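Local coordinates for protein SAG family member (Sag19) (Eimeria tenella, PDB 6ZZB) that is of unknown molecular function but is a major surface antigen of the parasite, built as a member of the CAP protein superfamily, at residues A[54-59]-A[137-142]; A[108-113]-A[198-203]. All coordinates share one frame; numbering follows the deposited sequence. Where two conformers were deposited one is given.

Contact 1. Residues A[54-59]-A[137-142]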
loop_
_atom_site.group_PDB
_atom_site.type_symbol
_atom_site.label_atom_id
_atom_site.label_comp_id
_atom_site.label_asym_id
_atom_site.label_seq_id
_atom_site.Cartn_x
_atom_site.Cartn_y
_atom_site.Cartn_z
ATOM N N LEU A 54 7.169 -8.038 5.896
ATOM C CA LEU A 54 6.691 -9.235 5.160
ATOM C C LEU A 54 6.043 -10.224 6.144
ATOM O O LEU A 54 5.070 -10.845 5.734
ATOM C CB LEU A 54 7.863 -9.845 4.387
ATOM C CG LEU A 54 7.538 -10.811 3.260
ATOM C CD1 LEU A 54 6.501 -10.265 2.306
ATOM C CD2 LEU A 54 8.828 -11.146 2.507
ATOM N N ALA A 55 6.522 -10.313 7.374
ATOM C CA ALA A 55 5.943 -11.246 8.374
ATOM C C ALA A 55 4.477 -10.893 8.618
ATOM O O ALA A 55 3.640 -11.815 8.575
ATOM C CB ALA A 55 6.723 -11.230 9.663
ATOM N N ILE A 56 4.179 -9.629 8.910
ATOM C CA ILE A 56 2.765 -9.247 9.211
ATOM C C ILE A 56 1.931 -9.405 7.938
ATOM O O ILE A 56 0.794 -9.912 8.025
ATOM C CB ILE A 56 2.644 -7.852 9.847
ATOM C CG1 ILE A 56 1.191 -7.555 10.246
ATOM C CG2 ILE A 56 3.162 -6.732 8.963
ATOM C CD1 ILE A 56 0.576 -8.588 11.139
ATOM N N ILE A 57 2.431 -9.037 6.767
ATOM C CA ILE A 57 1.658 -9.185 5.513
ATOM C C ILE A 57 1.305 -10.660 5.333
ATOM O O ILE A 57 0.144 -10.997 5.034
ATOM C CB ILE A 57 2.421 -8.603 4.312
ATOM C CG1 ILE A 57 2.529 -7.078 4.449
ATOM C CG2 ILE A 57 1.745 -9.009 3.027
ATOM C CD1 ILE A 57 3.465 -6.417 3.468
ATOM N N ASN A 58 2.287 -11.544 5.488
ATOM C CA ASN A 58 2.041 -12.982 5.229
ATOM C C ASN A 58 1.193 -13.607 6.347
ATOM O O ASN A 58 0.426 -14.533 5.984
ATOM C CB ASN A 58 3.362 -13.704 5.001
ATOM C CG ASN A 58 3.871 -13.485 3.601
ATOM O OD1 ASN A 58 3.103 -13.330 2.654
ATOM N ND2 ASN A 58 5.186 -13.510 3.426
ATOM N N LYS A 59 1.267 -13.090 7.568
ATOM C CA LYS A 59 0.373 -13.540 8.671
ATOM C C LYS A 59 -1.070 -13.218 8.268
ATOM O O LYS A 59 -1.948 -14.113 8.287
ATOM C CB LYS A 59 0.760 -12.888 9.992
ATOM C CG LYS A 59 -0.162 -13.247 11.147
ATOM C CD LYS A 59 0.466 -13.035 12.495
ATOM C CE LYS A 59 -0.557 -12.986 13.612
ATOM N NZ LYS A 59 -1.150 -11.633 13.723
ATOM N N ASN A 137 6.691 1.277 13.091
ATOM C CA ASN A 137 6.387 -0.101 13.526
ATOM C C ASN A 137 5.521 -0.730 12.429
ATOM O O ASN A 137 4.327 -0.412 12.394
ATOM C CB ASN A 137 5.711 -0.064 14.895
ATOM C CG ASN A 137 5.305 -1.417 15.433
ATOM O OD1 ASN A 137 5.303 -2.424 14.728
ATOM N ND2 ASN A 137 5.011 -1.443 16.728
ATOM N N CYS A 138 6.117 -1.484 11.531
ATOM C CA CYS A 138 5.371 -1.979 10.341
ATOM C C CYS A 138 4.225 -2.872 10.821
ATOM O O CYS A 138 3.107 -2.780 10.282
ATOM C CB CYS A 138 6.192 -2.754 9.321
ATOM S SG CYS A 138 5.284 -2.739 7.755
ATOM N N ASN A 139 4.459 -3.737 11.805
ATOM C CA ASN A 139 3.415 -4.626 12.371
ATOM C C ASN A 139 2.220 -3.815 12.837
ATOM O O ASN A 139 1.069 -4.144 12.424
ATOM C CB ASN A 139 3.936 -5.420 13.560
ATOM C CG ASN A 139 4.841 -6.514 13.074
ATOM O OD1 ASN A 139 5.056 -6.634 11.875
ATOM N ND2 ASN A 139 5.371 -7.300 13.989
ATOM N N ALA A 140 2.443 -2.779 13.624
ATOM C CA ALA A 140 1.346 -1.960 14.161
ATOM C C ALA A 140 0.649 -1.232 13.001
ATOM O O ALA A 140 -0.579 -1.182 12.982
ATOM C CB ALA A 140 1.815 -0.993 15.207
ATOM N N LEU A 141 1.397 -0.612 12.095
ATOM C CA LEU A 141 0.782 0.181 11.018
ATOM C C LEU A 141 -0.058 -0.724 10.121
ATOM O O LEU A 141 -1.216 -0.319 9.776
ATOM C CB LEU A 141 1.874 0.849 10.203
ATOM C CG LEU A 141 2.618 1.966 10.934
ATOM C CD1 LEU A 141 3.808 2.402 10.084
ATOM C CD2 LEU A 141 1.724 3.143 11.252
ATOM N N ILE A 142 0.464 -1.859 9.682
ATOM C CA ILE A 142 -0.279 -2.721 8.738
ATOM C C ILE A 142 -1.429 -3.400 9.486
ATOM O O ILE A 142 -2.523 -3.490 8.914
ATOM C CB ILE A 142 0.670 -3.670 8.007
ATOM C CG1 ILE A 142 1.578 -2.856 7.076
ATOM C CG2 ILE A 142 -0.109 -4.741 7.279
ATOM C CD1 ILE A 142 2.448 -3.681 6.156
HETATM O O HOH W 1 6.353 -7.923 9.834
#
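Two helices of the CAP-type domain, 50-61 and 138-155, pack together here through Ile56 and Ile57 of the first and Asn139 and Ile142 of the second. The short segments run in roughly the same direction, 37° apart, with their axes approaching to 9.1 Å. The CB of Ile56 is directed toward helix 138-155, and the side chain meets two kinds of surface there, one apolar and one polar. Its CG2 branch, set between the backbone N and the carbonyl carbon, lies 4.1 Å from Ile142 CB. Next to this patch the delta carbon of Ile142 reaches across the aliphatic chain of Ile57, CD1 of the former being 3.8 Å from CG1 of the latter.

Asn139 was deposited in two conformers; in the one described, CG sits beside the backbone N (chi1 -74°), which turns OD1 toward helix 50-61 and brings Asn139 OD1 to 3.4 Å from Ile56 CB. In this conformer a water can link the two helices, donating to Asn139 OD1 at 2.7 Å and accepting from Ile56 N at 2.9 Å. The water supplies a partner to Ile56 N, which at the kink of its helix makes no bond to the preceding turn. Asn137 N-caps helix 138-155, accepting from Ala140 N at its OD1 (3.1 Å), with the donor above the amide plane.

The disulfide of Cys138 with Cys53 ties the same two helices covalently. Ile57 and Ile142, both buried, touch Leu183 of helix 175-183, while Ile57 also rests on Cys193 of strand 190-196.

Contact 2. Residues A[108-113]-A[198-203]. With SO4 (sulfate ion), chain C.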
loop_
_atom_site.group_PDB
_atom_site.type_symbol
_atom_site.label_atom_id
_atom_site.label_comp_id
_atom_site.label_asym_id
_atom_site.label_seq_id
_atom_site.Cartn_x
_atom_site.Cartn_y
_atom_site.Cartn_z
ATOM N N ASN A 108 10.217 18.378 0.469
ATOM C CA ASN A 108 10.909 19.168 1.517
ATOM C C ASN A 108 10.781 18.430 2.842
ATOM O O ASN A 108 9.692 18.430 3.434
ATOM C CB ASN A 108 10.366 20.589 1.568
ATOM C CG ASN A 108 11.145 21.491 2.499
ATOM O OD1 ASN A 108 12.082 21.029 3.149
ATOM N ND2 ASN A 108 10.757 22.755 2.559
ATOM N N VAL A 109 11.931 17.912 3.282
ATOM C CA VAL A 109 12.032 17.224 4.600
ATOM C C VAL A 109 11.548 18.142 5.741
ATOM O O VAL A 109 11.120 17.640 6.773
ATOM C CB VAL A 109 13.463 16.706 4.788
ATOM C CG1 VAL A 109 14.452 17.841 5.083
ATOM C CG2 VAL A 109 13.565 15.648 5.869
ATOM N N ASP A 110 11.585 19.467 5.548
ATOM C CA ASP A 110 11.151 20.442 6.584
ATOM C C ASP A 110 9.634 20.438 6.755
ATOM O O ASP A 110 9.144 20.875 7.815
ATOM C CB ASP A 110 11.665 21.859 6.290
ATOM C CG ASP A 110 13.178 21.979 6.333
ATOM O OD1 ASP A 110 13.833 21.086 6.899
ATOM O OD2 ASP A 110 13.708 22.973 5.768
ATOM N N THR A 111 8.857 19.965 5.769
ATOM C CA THR A 111 7.384 20.045 5.834
ATOM C C THR A 111 6.692 18.673 5.675
ATOM O O THR A 111 5.676 18.459 6.319
ATOM C CB THR A 111 6.813 21.016 4.791
ATOM O OG1 THR A 111 7.030 20.479 3.482
ATOM C CG2 THR A 111 7.450 22.387 4.890
ATOM N N CYS A 112 7.210 17.815 4.794
ATOM C CA CYS A 112 6.507 16.579 4.340
ATOM C C CYS A 112 5.010 16.866 4.303
ATOM O O CYS A 112 4.216 16.134 4.854
ATOM C CB CYS A 112 6.839 15.376 5.214
ATOM S SG CYS A 112 8.559 14.894 5.015
ATOM N N GLU A 113 4.637 17.937 3.605
ATOM C CA GLU A 113 3.265 18.457 3.777
ATOM C C GLU A 113 2.214 17.623 3.038
ATOM O O GLU A 113 1.057 17.645 3.452
ATOM C CB GLU A 113 3.169 19.926 3.392
ATOM C CG GLU A 113 3.565 20.231 1.986
ATOM C CD GLU A 113 2.555 19.839 0.922
ATOM O OE1 GLU A 113 1.340 19.892 1.215
ATOM O OE2 GLU A 113 2.979 19.434 -0.146
ATOM N N ASP A 198 12.791 10.591 7.968
ATOM C CA ASP A 198 13.439 11.792 8.555
ATOM C C ASP A 198 12.592 13.050 8.345
ATOM O O ASP A 198 13.119 14.153 8.602
ATOM C CB ASP A 198 14.855 11.937 8.019
ATOM C CG ASP A 198 14.944 12.178 6.534
ATOM O OD1 ASP A 198 13.881 12.067 5.856
ATOM O OD2 ASP A 198 16.056 12.467 6.047
ATOM N N CYS A 199 11.322 12.956 7.961
ATOM C CA CYS A 199 10.445 14.155 7.949
ATOM C C CYS A 199 10.572 14.899 9.286
ATOM O O CYS A 199 10.492 14.280 10.365
ATOM C CB CYS A 199 8.993 13.773 7.728
ATOM S SG CYS A 199 8.688 13.165 6.043
ATOM N N LYS A 200 10.733 16.211 9.208
ATOM C CA LYS A 200 10.869 17.073 10.422
ATOM C C LYS A 200 9.538 17.665 10.847
ATOM O O LYS A 200 9.477 18.298 11.919
ATOM C CB LYS A 200 11.861 18.193 10.132
ATOM C CG LYS A 200 13.255 17.719 9.828
ATOM C CD LYS A 200 14.191 18.883 9.613
ATOM C CE LYS A 200 15.569 18.472 9.173
ATOM N NZ LYS A 200 16.226 17.648 10.214
ATOM N N ALA A 201 8.504 17.527 10.030
ATOM C CA ALA A 201 7.124 17.960 10.270
ATOM C C ALA A 201 6.238 17.094 9.377
ATOM O O ALA A 201 6.809 16.288 8.604
ATOM C CB ALA A 201 6.962 19.413 9.925
ATOM N N GLY A 202 4.934 17.277 9.462
ATOM C CA GLY A 202 3.992 16.507 8.633
ATOM C C GLY A 202 4.055 15.019 8.933
ATOM O O GLY A 202 4.340 14.587 10.069
ATOM N N HIS A 203 3.699 14.203 7.935
ATOM C CA HIS A 203 3.649 12.736 8.078
ATOM C C HIS A 203 4.709 12.123 7.176
ATOM O O HIS A 203 4.779 12.442 5.986
ATOM C CB HIS A 203 2.257 12.204 7.736
ATOM C CG HIS A 203 1.248 12.390 8.828
ATOM N ND1 HIS A 203 0.873 13.632 9.296
ATOM C CD2 HIS A 203 0.587 11.485 9.559
ATOM C CE1 HIS A 203 -0.020 13.466 10.250
ATOM N NE2 HIS A 203 -0.216 12.174 10.438
HETATM S S SO4 C . -0.041 17.115 8.634
HETATM O O1 SO4 C . 0.329 17.468 7.278
HETATM O O2 SO4 C . -1.396 16.611 8.640
HETATM O O3 SO4 C . 0.046 18.288 9.475
HETATM O O4 SO4 C . 0.853 16.101 9.144
HETATM O O HOH W 2 1.751 15.578 5.970
#
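Val109 O receives Lys200 N in a short, straight hydrogen bond, 2.8 Å long with 168° at the hydrogen, the donor lying almost in line with the carbonyl. One residue earlier, Asn108 O is held twice, by Thr111 N and Cys112 N. Asn108 OD1 accepts from Asp110 N at 2.9 Å, closing an Asx turn.

The side chain of Val109 crosses that of Asp198 at about a right angle. With its CG2 anti to the backbone N, this methyl packs tightly on Asp198 O, 3.1 Å away; Asp198 OD1 itself accepts from Gln45 N. Lys200 runs alongside Asp110, its CD 3.5 Å from OD1 of the aspartate, but its ammonium does not contact the carboxylate.

The Cys112-Cys199 disulfide, left-handed with chi3 -85°, crosslinks the loop after helix 97-105 to the connection between antiparallel strands 190-196 and 203-211. Beyond it, the backbone of Gly202, at positive phi (63°), passes close to Thr111, placing CA of the glycine 3.5 Å from Thr111 O in a CH...O contact. Ala201 N and His203 O are buried by the contact and have no polar partner in the model. A water lies 2.8 Å from Cys112 O and accepts from His203 N; it also reaches a sulfate, probably from the crystallisation liquor, that meets the His203 ring at its edge near ND1.

In the fold
Contact 1 is the buried one, its centre about 12 Å from the centre of the chain, whereas the centre of contact 2 lies about 20 Å from that point and the contact is only partly covered. Their centres are 24 Å apart and they do not touch, yet strand 190-196 relates them: contact 1 packs on Cys193 within it, and contact 2 uses the loop that follows it. Along the chain their segments alternate. Each is reinforced by a disulfide. Otherwise the chemistry diverges: between the helices, isoleucines dominate and a water can bridge the exposed edge, while a direct backbone hydrogen bond joins the irregular loops, with polar and charged side chains at the edge.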